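Local coordinates for protein pilin (Streptococcus pyogenes serotype M1, PDB 3GLD) that polymerises head to tail through intermolecular isopeptide bonds to build the pilus shaft, which is required for adhesion to host cells, bacterial aggregation and biofilm formation, at residues N50-G53 with N54-K57; D108-G112 with V113-T117; W128-E131 with Q132-P135. The protein carries 2 engineered substitutions. All coordinates share one frame; numbering follows the deposited sequence.

Overall arrangement
All three contacts are local turns of the N-terminal isopeptide-containing domain, and all lie largely at the surface. Contacts 1 and 3 sit toward the same end of the molecule, their centres about 20 Å apart, and both belong to the sheet that includes strands 55-57, 119-129 and 134-144. Contact 2 lies near the middle of the chain, with its centre about 35 Å from that of contact 1 and about 43 Å from that of contact 3; its Val110 is buried. Acidic side chains accepting backbone N-H groups dominate contact 1. A beta turn, a tyrosine hydroxyl and waters shape contact 2, whereas contact 3 combines hairpin bonds with an indole lying over the backbone.

Contact 1 of 3, residues N50-G53 with N54-K57; sequences NEDG and NKFK
The phenyl ring of Phe56 carries the backbone carbonyl of Asp52 over one face, with Asp52 O 3.9 Å above the ring plane and displaced toward its rim. Gly53 O and Glu51 OE2 approach the ring obliquely, and Phe56 also stacks on Tyr98. The second flat group, the Asp52 carboxylate, has been modelled in two conformations. In the one described, Asp52 OD1 receives Lys55 N at 2.8 Å, nearly in line with its C-O bond. Asn54 N reaches the same Asp52 OD1 at 3.2 Å, from well above the carboxylate plane and on the same face as Lys55 N. The bond to Asn54 N closes an Asx turn, and the one to Lys55 N carries it a residue further, into strand 55-57.

Glu51, the residue before Asp52, takes the amide two further along the strand. Its CG stands beside the backbone N (chi1 -78°), and the extended chain leads OE2 to the amide of Lys57. This nearly straight bond, 2.9 Å from Lys57 N to Glu51 OE2, meets the carboxylate on its anti side, 27° out of plane. The Glu51 and Lys57 side chains cross at about a right angle, leaving Glu51 OE1 4.9 Å from Lys57 NZ.

Between the amides of Lys55 and Lys57, Phe56 makes backbone hydrogen bonds to Val97 and Tyr99 of strand 96-104. Glu51 and, in this conformer, Asp52 thus accept the strand N-H groups of Lys57 and Lys55. These donors probably favour the negative carboxylates; the lysine charges, not in contact, would add a modest effect at most.

Contact 2 of 3, residues D108-G112 with V113-T117; sequences DKVPG and VSYDT
Val110 to Val113 form a type II beta turn, a local contact that leads the chain from the loop after strand 96-104 into the short strand 113-114 of the N-terminal domain. The turn is closed by Val113 N donating to Val110 O at 3.1 Å. Gly112 occupies the third position with a phi of 80°, the positive value expected there in a type II turn. Strand 113-114 pairs antiparallel with strand 151-169; the backbone of Gly112 bonds to Asp158 and that of Ser114 to Ser156.

Tyr115 ties the start of the turn to the chain that follows it. With its CG beside the backbone N (chi1 -76°), the ring reaches back until its hydroxyl accepts the amide of Val110, at 3.0 Å between Val110 N and Tyr115 OH, in a nearly straight bond. Val110 N lies at the ring edge, near its plane. Val110 CG2 approaches the same Tyr115 OH to 3.4 Å, while the Lys109 methylenes pass close to CE2. Val113 CG1 lies over one ring face, 3.8 Å above the Tyr115 plane and toward its rim, and the other branch, Val113 CG2, packs 3.8 Å from Val110 CB.

The setting is the isopeptide region. Tyr115 and Val113 touch Asn155, the asparagine that joins Lys23 in the natural protein's isopeptide cross-link, and the Tyr115 side chain lies about 6 Å from that of Ala104, the engineered replacement of the residue that autocatalyses this link.

One water spans the turn, donating to both Val110 O and Val113 O. A second, 2.7 Å from Gly112 O, donates to that carbonyl and is also hydrogen-bonded to Ser114 OG.

Contact 3 of 3, residues W128-E131 with Q132-P135; sequences WNEE and QQKP
The CG of Trp128 is trans to its backbone nitrogen (chi1 -176°), which lays the indole over the returning chain at Gln133 and Lys134. Asn129 adopts nearly the same first torsion, -174°, but its side chain leaves from the other face of the sheet and turns into the connecting loop.

The indole packs chiefly against backbone. On one ring face the carbonyl carbon of Gln133 stands 3.2 Å above the plane of Trp128, and Lys134 N lies over the same face, both offset toward the rim. The closest approach is 3.3 Å, from Trp128 CZ2 to Gln133 C. Further along the six-membered ring, Trp128 CZ3 meets Pro135 CD at 3.9 Å, an apolar contact between residues that form an antiparallel non-hydrogen-bonded pair.

This is the tip of the beta hairpin made by strands 119-129 and 134-144, an exposed turn at the far end of the N-terminal domain and away from its cross-link site. Across the hairpin, Asn129 N donates to Lys134 O at 2.8 Å. A second bond, Gln133 N to Asn129 O, is strongly bent and weak. Within the connecting turn, Gln133 takes up a left-handed backbone conformation before the chain enters the second strand.

Asn129 adds a side-chain bond to the turn. Its OD1 accepts the backbone N-H of Gln132, with 3.0 Å between Asn129 OD1 and Gln132 N, and the donor lies in the carbonyl plane on a lone pair. Gln132 CG lies 3.5 Å from Asn129 OD1, and the two side-chain amide planes are turned 53° apart.

Contact 1 of 3, residues N50-G53 with N54-K57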
loop_
_atom_site.group_PDB
_atom_site.type_symbol
_atom_site.label_atom_id
_atom_site.label_comp_id
_atom_site.label_asym_id
_atom_site.label_seq_id
_atom_site.Cartn_x
_atom_site.Cartn_y
_atom_site.Cartn_z
ATOM N N ASN A 50 2.284 -27.021 -26.066
ATOM C CA ASN A 50 2.342 -28.009 -27.133
ATOM C C ASN A 50 1.465 -29.177 -26.702
ATOM O O ASN A 50 1.811 -29.926 -25.778
ATOM C CB ASN A 50 3.785 -28.465 -27.386
ATOM C CG ASN A 50 4.123 -28.545 -28.860
ATOM O OD1 ASN A 50 5.123 -27.972 -29.313
ATOM N ND2 ASN A 50 3.290 -29.249 -29.626
ATOM N N GLU A 51 0.310 -29.303 -27.346
ATOM C CA GLU A 51 -0.645 -30.319 -26.955
ATOM C C GLU A 51 -0.365 -31.688 -27.559
ATOM O O GLU A 51 -0.231 -31.859 -28.782
ATOM C CB GLU A 51 -2.079 -29.893 -27.264
ATOM C CG GLU A 51 -2.666 -28.899 -26.260
ATOM C CD GLU A 51 -4.178 -28.785 -26.372
ATOM O OE1 GLU A 51 -4.684 -28.724 -27.517
ATOM O OE2 GLU A 51 -4.864 -28.746 -25.322
ATOM N N ASP A 52 -0.226 -32.640 -26.650
ATOM C CA ASP A 52 -0.250 -34.057 -26.949
ATOM C C ASP A 52 -1.316 -34.679 -26.041
ATOM O O ASP A 52 -2.081 -33.954 -25.365
ATOM C CB ASP A 52 1.135 -34.686 -26.719
ATOM C CG ASP A 52 1.864 -34.109 -25.506
ATOM O OD1 ASP A 52 1.217 -33.515 -24.626
ATOM O OD2 ASP A 52 3.098 -34.263 -25.429
ATOM N N GLY A 53 -1.367 -36.004 -25.995
ATOM C CA GLY A 53 -2.261 -36.682 -25.061
ATOM C C GLY A 53 -1.728 -36.655 -23.636
ATOM O O GLY A 53 -2.189 -37.445 -22.798
ATOM N N ASN A 54 -0.771 -35.748 -23.362
ATOM C CA ASN A 54 -0.154 -35.624 -22.039
ATOM C C ASN A 54 -0.377 -34.241 -21.409
ATOM O O ASN A 54 -0.917 -34.129 -20.301
ATOM C CB ASN A 54 1.339 -35.919 -22.138
ATOM C CG ASN A 54 1.870 -36.652 -20.929
ATOM O OD1 ASN A 54 2.057 -36.064 -19.866
ATOM N ND2 ASN A 54 2.132 -37.952 -21.089
ATOM N N LYS A 55 0.051 -33.204 -22.124
ATOM C CA LYS A 55 -0.117 -31.818 -21.717
ATOM C C LYS A 55 -1.298 -31.227 -22.462
ATOM O O LYS A 55 -1.487 -31.503 -23.653
ATOM C CB LYS A 55 1.136 -30.994 -22.029
ATOM C CG LYS A 55 2.395 -31.412 -21.285
ATOM C CD LYS A 55 3.573 -30.496 -21.666
ATOM C CE LYS A 55 4.912 -31.197 -21.450
ATOM N NZ LYS A 55 6.032 -30.406 -22.048
ATOM N N PHE A 56 -2.086 -30.418 -21.756
ATOM C CA PHE A 56 -3.291 -29.808 -22.308
ATOM C C PHE A 56 -3.338 -28.327 -21.980
ATOM O O PHE A 56 -2.839 -27.904 -20.939
ATOM C CB PHE A 56 -4.545 -30.470 -21.721
ATOM C CG PHE A 56 -4.714 -31.926 -22.104
ATOM C CD1 PHE A 56 -5.521 -32.288 -23.189
ATOM C CD2 PHE A 56 -4.082 -32.930 -21.372
ATOM C CE1 PHE A 56 -5.682 -33.640 -23.547
ATOM C CE2 PHE A 56 -4.237 -34.295 -21.730
ATOM C CZ PHE A 56 -5.033 -34.642 -22.816
ATOM N N LYS A 57 -3.955 -27.547 -22.860
ATOM C CA LYS A 57 -4.320 -26.180 -22.521
ATOM C C LYS A 57 -5.361 -26.268 -21.412
ATOM O O LYS A 57 -6.224 -27.138 -21.452
ATOM C CB LYS A 57 -4.898 -25.456 -23.733
ATOM C CG LYS A 57 -3.861 -25.171 -24.814
ATOM C CD LYS A 57 -4.477 -24.525 -26.061
ATOM C CE LYS A 57 -3.461 -24.477 -27.220
ATOM N NZ LYS A 57 -4.066 -23.943 -28.483
#

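Contact 2 of 3, residues D108-G112 with V113-T117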
loop_
_atom_site.group_PDB
_atom_site.type_symbol
_atom_site.label_atom_id
_atom_site.label_comp_id
_atom_site.label_asym_id
_atom_site.label_seq_id
_atom_site.Cartn_x
_atom_site.Cartn_y
_atom_site.Cartn_z
ATOM N N ASP A 108 -7.368 -0.684 -11.636
ATOM C CA ASP A 108 -7.715 0.464 -10.793
ATOM C C ASP A 108 -6.559 0.659 -9.804
ATOM O O ASP A 108 -6.636 0.217 -8.650
ATOM C CB ASP A 108 -9.054 0.240 -10.068
ATOM C CG ASP A 108 -10.181 -0.210 -11.013
ATOM O OD1 ASP A 108 -10.393 0.428 -12.079
ATOM O OD2 ASP A 108 -10.866 -1.209 -10.674
ATOM N N LYS A 109 -5.485 1.284 -10.287
ATOM C CA LYS A 109 -4.227 1.399 -9.549
ATOM C C LYS A 109 -4.393 2.256 -8.294
ATOM O O LYS A 109 -4.871 3.385 -8.366
ATOM C CB LYS A 109 -3.125 1.974 -10.445
ATOM C CG LYS A 109 -2.710 1.056 -11.601
ATOM C CD LYS A 109 -1.856 1.782 -12.649
ATOM C CE LYS A 109 -0.362 1.640 -12.362
ATOM N NZ LYS A 109 0.443 2.673 -13.101
ATOM N N VAL A 110 -4.015 1.692 -7.154
ATOM C CA VAL A 110 -4.104 2.365 -5.859
ATOM C C VAL A 110 -2.877 3.262 -5.728
ATOM O O VAL A 110 -1.751 2.799 -5.927
ATOM C CB VAL A 110 -4.109 1.326 -4.715
ATOM C CG1 VAL A 110 -4.219 1.979 -3.332
ATOM C CG2 VAL A 110 -5.211 0.291 -4.947
ATOM N N PRO A 111 -3.087 4.550 -5.378
ATOM C CA PRO A 111 -1.966 5.492 -5.235
ATOM C C PRO A 111 -0.903 4.997 -4.259
ATOM O O PRO A 111 -1.235 4.451 -3.214
ATOM C CB PRO A 111 -2.641 6.768 -4.712
ATOM C CG PRO A 111 -4.087 6.614 -5.105
ATOM C CD PRO A 111 -4.356 5.159 -4.949
ATOM N N GLY A 112 0.364 5.176 -4.628
ATOM C CA GLY A 112 1.489 4.698 -3.839
ATOM C C GLY A 112 1.835 3.214 -3.969
ATOM O O GLY A 112 2.824 2.763 -3.378
ATOM N N VAL A 113 1.023 2.448 -4.700
ATOM C CA VAL A 113 1.262 0.993 -4.833
ATOM C C VAL A 113 1.990 0.598 -6.114
ATOM O O VAL A 113 1.587 0.967 -7.205
ATOM C CB VAL A 113 -0.049 0.152 -4.710
ATOM C CG1 VAL A 113 0.244 -1.336 -4.933
ATOM C CG2 VAL A 113 -0.694 0.379 -3.333
ATOM N N SER A 114 3.071 -0.150 -5.946
ATOM C CA SER A 114 3.795 -0.758 -7.050
ATOM C C SER A 114 3.361 -2.215 -7.149
ATOM O O SER A 114 3.463 -2.965 -6.172
ATOM C CB SER A 114 5.293 -0.703 -6.785
ATOM O OG SER A 114 5.740 0.639 -6.712
ATOM N N TYR A 115 2.894 -2.606 -8.331
ATOM C CA TYR A 115 2.276 -3.905 -8.524
ATOM C C TYR A 115 3.256 -5.015 -8.877
ATOM O O TYR A 115 4.184 -4.815 -9.676
ATOM C CB TYR A 115 1.160 -3.793 -9.566
ATOM C CG TYR A 115 -0.074 -3.135 -8.991
ATOM C CD1 TYR A 115 -1.109 -3.903 -8.451
ATOM C CD2 TYR A 115 -0.188 -1.744 -8.947
ATOM C CE1 TYR A 115 -2.237 -3.297 -7.910
ATOM C CE2 TYR A 115 -1.304 -1.129 -8.404
ATOM C CZ TYR A 115 -2.321 -1.905 -7.881
ATOM O OH TYR A 115 -3.419 -1.284 -7.349
ATOM N N ASP A 116 3.053 -6.180 -8.266
ATOM C CA ASP A 116 3.813 -7.379 -8.616
ATOM C C ASP A 116 3.520 -7.794 -10.054
ATOM O O ASP A 116 2.363 -8.011 -10.435
ATOM C CB ASP A 116 3.499 -8.524 -7.652
ATOM C CG ASP A 116 4.523 -9.649 -7.725
ATOM O OD1 ASP A 116 5.178 -9.787 -8.779
ATOM O OD2 ASP A 116 4.682 -10.381 -6.725
ATOM N N THR A 117 4.574 -7.893 -10.856
ATOM C CA THR A 117 4.436 -8.252 -12.265
ATOM C C THR A 117 4.573 -9.759 -12.501
ATOM O O THR A 117 4.430 -10.228 -13.639
ATOM C CB THR A 117 5.432 -7.476 -13.177
ATOM O OG1 THR A 117 6.776 -7.665 -12.701
ATOM C CG2 THR A 117 5.096 -5.974 -13.189
HETATM O O HOH W 1 -0.049 2.579 -8.176
HETATM O O HOH W 2 5.054 2.041 -4.803
#

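Contact 3 of 3, residues W128-E131 with Q132-P135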
loop_
_atom_site.group_PDB
_atom_site.type_symbol
_atom_site.label_atom_id
_atom_site.label_comp_id
_atom_site.label_asym_id
_atom_site.label_seq_id
_atom_site.Cartn_x
_atom_site.Cartn_y
_atom_site.Cartn_z
ATOM N N TRP A 128 -6.543 -40.387 -13.106
ATOM C CA TRP A 128 -7.687 -41.289 -12.995
ATOM C C TRP A 128 -7.827 -41.643 -11.532
ATOM O O TRP A 128 -6.845 -42.020 -10.889
ATOM C CB TRP A 128 -7.489 -42.580 -13.815
ATOM C CG TRP A 128 -8.701 -43.454 -13.778
ATOM C CD1 TRP A 128 -8.899 -44.553 -12.988
ATOM C CD2 TRP A 128 -9.903 -43.273 -14.531
ATOM N NE1 TRP A 128 -10.148 -45.090 -13.231
ATOM C CE2 TRP A 128 -10.789 -44.313 -14.163
ATOM C CE3 TRP A 128 -10.318 -42.333 -15.488
ATOM C CZ2 TRP A 128 -12.060 -44.454 -14.733
ATOM C CZ3 TRP A 128 -11.590 -42.469 -16.055
ATOM C CH2 TRP A 128 -12.449 -43.524 -15.662
ATOM N N ASN A 129 -9.025 -41.482 -10.991
ATOM C CA ASN A 129 -9.218 -41.759 -9.562
ATOM C C ASN A 129 -9.826 -43.135 -9.445
ATOM O O ASN A 129 -10.925 -43.374 -9.953
ATOM C CB ASN A 129 -10.086 -40.704 -8.851
ATOM C CG ASN A 129 -10.157 -40.926 -7.333
ATOM O OD1 ASN A 129 -10.965 -41.722 -6.843
ATOM N ND2 ASN A 129 -9.287 -40.230 -6.586
ATOM N N GLU A 130 -9.095 -44.030 -8.783
ATOM C CA GLU A 130 -9.473 -45.434 -8.731
ATOM C C GLU A 130 -10.855 -45.636 -8.115
ATOM O O GLU A 130 -11.695 -46.314 -8.708
ATOM C CB GLU A 130 -8.404 -46.280 -8.028
ATOM C CG GLU A 130 -8.314 -47.716 -8.591
ATOM C CD GLU A 130 -8.276 -47.754 -10.122
ATOM O OE1 GLU A 130 -7.201 -47.457 -10.712
ATOM O OE2 GLU A 130 -9.326 -48.083 -10.733
ATOM N N GLU A 131 -11.115 -45.003 -6.971
ATOM C CA GLU A 131 -12.385 -45.212 -6.267
ATOM C C GLU A 131 -13.585 -44.535 -6.932
ATOM O O GLU A 131 -14.700 -45.073 -6.915
ATOM C CB GLU A 131 -12.292 -44.812 -4.794
ATOM C CG GLU A 131 -13.331 -45.533 -3.954
ATOM C CD GLU A 131 -13.312 -45.132 -2.506
ATOM O OE1 GLU A 131 -12.335 -44.477 -2.073
ATOM O OE2 GLU A 131 -14.282 -45.490 -1.804
ATOM N N GLN A 132 -13.363 -43.371 -7.528
ATOM C CA GLN A 132 -14.443 -42.603 -8.149
ATOM C C GLN A 132 -14.636 -42.957 -9.623
ATOM O O GLN A 132 -15.600 -42.517 -10.258
ATOM C CB GLN A 132 -14.157 -41.100 -8.034
ATOM C CG GLN A 132 -14.203 -40.527 -6.601
ATOM C CD GLN A 132 -13.655 -39.103 -6.528
ATOM O OE1 GLN A 132 -12.663 -38.846 -5.842
ATOM N NE2 GLN A 132 -14.293 -38.176 -7.244
ATOM N N GLN A 133 -13.694 -43.716 -10.171
ATOM C CA GLN A 133 -13.747 -44.129 -11.582
ATOM C C GLN A 133 -13.994 -42.944 -12.533
ATOM O O GLN A 133 -14.942 -42.943 -13.337
ATOM C CB GLN A 133 -14.770 -45.265 -11.789
ATOM C CG GLN A 133 -14.355 -46.605 -11.160
ATOM C CD GLN A 133 -13.121 -47.220 -11.810
ATOM O OE1 GLN A 133 -12.059 -47.323 -11.186
ATOM N NE2 GLN A 133 -13.253 -47.624 -13.070
ATOM N N LYS A 134 -13.137 -41.930 -12.412
ATOM C CA LYS A 134 -13.170 -40.731 -13.283
ATOM C C LYS A 134 -11.862 -39.919 -13.174
ATOM O O LYS A 134 -11.087 -40.143 -12.244
ATOM C CB LYS A 134 -14.431 -39.870 -13.041
ATOM C CG LYS A 134 -14.382 -38.883 -11.876
ATOM C CD LYS A 134 -15.656 -38.044 -11.829
ATOM C CE LYS A 134 -15.397 -36.644 -11.238
ATOM N NZ LYS A 134 -16.614 -35.739 -11.220
ATOM N N PRO A 135 -11.600 -39.011 -14.149
ATOM C CA PRO A 135 -10.418 -38.147 -14.047
ATOM C C PRO A 135 -10.688 -37.038 -13.038
ATOM O O PRO A 135 -11.673 -36.309 -13.168
ATOM C CB PRO A 135 -10.256 -37.568 -15.462
ATOM C CG PRO A 135 -11.432 -38.101 -16.278
ATOM C CD PRO A 135 -12.415 -38.699 -15.338
#